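PDB 7AL5: probable hydrolase from Pseudomonas aeruginosa, which probably acts as a hydrolase of the alpha/beta hydrolase superfamily, with a natural substrate that is not established. Local coordinates for residues V30-G35 and I55-F60. Numbering follows the deposited sequence.
Sequences VIALHG and IVALDF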
loop_
_atom_site.group_PDB
_atom_site.type_symbol
_atom_site.label_atom_id
_atom_site.label_comp_id
_atom_site.label_asym_id
_atom_site.label_seq_id
_atom_site.Cartn_x
_atom_site.Cartn_y
_atom_site.Cartn_z
ATOM N N VAL A 30 16.828 -20.460 16.130
ATOM C CA VAL A 30 17.375 -20.538 14.781
ATOM C C VAL A 30 16.326 -20.016 13.808
ATOM O O VAL A 30 15.150 -20.381 13.903
ATOM C CB VAL A 30 17.733 -21.991 14.421
ATOM C CG1 VAL A 30 18.147 -22.078 12.970
ATOM C CG2 VAL A 30 18.779 -22.564 15.369
ATOM N N ILE A 31 16.740 -19.193 12.851
ATOM C CA ILE A 31 15.894 -18.841 11.707
ATOM C C ILE A 31 16.424 -19.588 10.488
ATOM O O ILE A 31 17.622 -19.517 10.194
ATOM C CB ILE A 31 15.859 -17.329 11.462
ATOM C CG1 ILE A 31 15.261 -16.624 12.682
ATOM C CG2 ILE A 31 14.993 -16.984 10.241
ATOM C CD1 ILE A 31 15.378 -15.093 12.632
ATOM N N ALA A 32 15.543 -20.346 9.813
ATOM C CA ALA A 32 15.905 -21.095 8.614
ATOM C C ALA A 32 15.490 -20.328 7.361
ATOM O O ALA A 32 14.324 -19.902 7.227
ATOM C CB ALA A 32 15.275 -22.484 8.617
ATOM N N LEU A 33 16.458 -20.121 6.463
ATOM C CA LEU A 33 16.263 -19.329 5.261
ATOM C C LEU A 33 16.447 -20.205 4.021
ATOM O O LEU A 33 17.454 -20.917 3.907
ATOM C CB LEU A 33 17.226 -18.166 5.244
ATOM C CG LEU A 33 17.179 -17.221 6.431
ATOM C CD1 LEU A 33 18.209 -16.082 6.243
ATOM C CD2 LEU A 33 15.787 -16.686 6.607
ATOM N N HIS A 34 15.470 -20.135 3.083
ATOM C CA HIS A 34 15.435 -20.972 1.892
ATOM C C HIS A 34 16.055 -20.259 0.678
ATOM O O HIS A 34 16.502 -19.106 0.736
ATOM C CB HIS A 34 13.983 -21.411 1.566
ATOM C CG HIS A 34 13.071 -20.268 1.262
ATOM N ND1 HIS A 34 13.140 -19.563 0.074
ATOM C CD2 HIS A 34 12.101 -19.672 2.004
ATOM C CE1 HIS A 34 12.265 -18.566 0.112
ATOM N NE2 HIS A 34 11.629 -18.605 1.271
ATOM N N GLY A 35 16.041 -20.978 -0.455
ATOM C CA GLY A 35 16.596 -20.494 -1.698
ATOM C C GLY A 35 15.625 -19.707 -2.555
ATOM O O GLY A 35 14.413 -19.676 -2.354
ATOM N N ILE A 55 13.422 -23.824 15.387
ATOM C CA ILE A 55 13.631 -23.345 14.006
ATOM C C ILE A 55 12.412 -22.580 13.511
ATOM O O ILE A 55 11.330 -23.105 13.515
ATOM C CB ILE A 55 13.993 -24.513 13.086
ATOM C CG1 ILE A 55 15.425 -24.978 13.330
ATOM C CG2 ILE A 55 13.762 -24.108 11.645
ATOM C CD1 ILE A 55 15.575 -26.420 13.643
ATOM N N VAL A 56 12.634 -21.331 13.141
ATOM C CA VAL A 56 11.616 -20.515 12.498
ATOM C C VAL A 56 11.925 -20.584 11.012
ATOM O O VAL A 56 12.869 -19.945 10.548
ATOM C CB VAL A 56 11.637 -19.079 13.026
ATOM C CG1 VAL A 56 10.654 -18.240 12.274
ATOM C CG2 VAL A 56 11.298 -19.067 14.498
ATOM N N ALA A 57 11.163 -21.386 10.268
ATOM C CA ALA A 57 11.397 -21.578 8.832
ATOM C C ALA A 57 10.621 -20.488 8.133
ATOM O O ALA A 57 9.389 -20.547 8.033
ATOM C CB ALA A 57 10.957 -22.955 8.355
ATOM N N LEU A 58 11.318 -19.456 7.743
ATOM C CA LEU A 58 10.741 -18.226 7.191
ATOM C C LEU A 58 10.504 -18.308 5.693
ATOM O O LEU A 58 11.294 -18.866 5.028
ATOM C CB LEU A 58 11.746 -17.128 7.520
ATOM C CG LEU A 58 11.339 -15.702 7.224
ATOM C CD1 LEU A 58 10.188 -15.273 8.102
ATOM C CD2 LEU A 58 12.528 -14.795 7.411
ATOM N N ASP A 59 9.364 -17.833 5.240
ATOM C CA ASP A 59 9.183 -17.566 3.831
ATOM C C ASP A 59 9.781 -16.197 3.577
ATOM O O ASP A 59 9.374 -15.212 4.194
ATOM C CB ASP A 59 7.716 -17.597 3.417
ATOM C CG ASP A 59 7.190 -19.003 3.196
ATOM O OD1 ASP A 59 7.957 -19.861 2.732
ATOM O OD2 ASP A 59 5.994 -19.246 3.478
ATOM N N PHE A 60 10.742 -16.120 2.685
ATOM C CA PHE A 60 11.173 -14.791 2.273
ATOM C C PHE A 60 10.010 -14.017 1.668
ATOM O O PHE A 60 9.021 -14.593 1.175
ATOM C CB PHE A 60 12.297 -14.874 1.247
ATOM C CG PHE A 60 13.655 -15.064 1.835
ATOM C CD1 PHE A 60 14.065 -14.321 2.903
ATOM C CD2 PHE A 60 14.528 -15.993 1.280
ATOM C CE1 PHE A 60 15.336 -14.484 3.434
ATOM C CE2 PHE A 60 15.800 -16.143 1.782
ATOM C CZ PHE A 60 16.200 -15.372 2.873
HETATM O O HOH W 1 12.735 -21.182 5.198
HETATM O O HOH W 2 13.930 -17.733 3.927
#
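Strands 30-33 and 55-58 run parallel, their axes inclined at 28°, and three backbone hydrogen bonds join them: Val56 N to Val30 O (2.8 Å), Ala32 N to Val56 O and Leu58 N to Ala32 O. Beyond Ala32 and Ala57 the chains splay apart and two waters fill in: one donates to both Ala32 O and Leu58 O, the other accepts from His34 N and donates to Leu58 O. On one face of the sheet Val30 and Ile55 lie side by side, with Ile55 CG2 against the methyl of Ala32. The other face carries Ile31 and Val56, and further on the methyl CD2 of Leu33 meets CD2 of Leu58 at 3.9 Å, under helix 77-90. These are neighbouring inner strands of the alpha/beta hydrolase sheet, and the loops leaving their C-terminal ends lie at the edge where this fold places its active site. There His34 bridges the gap. Its first torsion (chi1 62°) tucks CG over the residue's own backbone, flanked by N and C, and carries the imidazole across to 55-60. Phe60 N donates to NE2 (3.0 Å), tilted out of the ring plane, while ND1 donates to Gly35 O (2.7 Å) almost within it, so both ring nitrogens are engaged and the ring's rotation is set. Phe60 turns an edge to one imidazole face, CD2 lying 3.6 Å from His34 CE1 with the planes at 66°, and its CZ rests against Leu33 CB. The second water sits over the centre of the Phe60 ring. Asp59 sends its carboxylate to a salt bridge with Arg188 and to the backbone N of Ala40 and His65. Leu33 also touches the probable nucleophile elbow around Ser102, and His34 is close to, but not in contact with, what is likely a Ser102-His263-Asp126 catalytic triad.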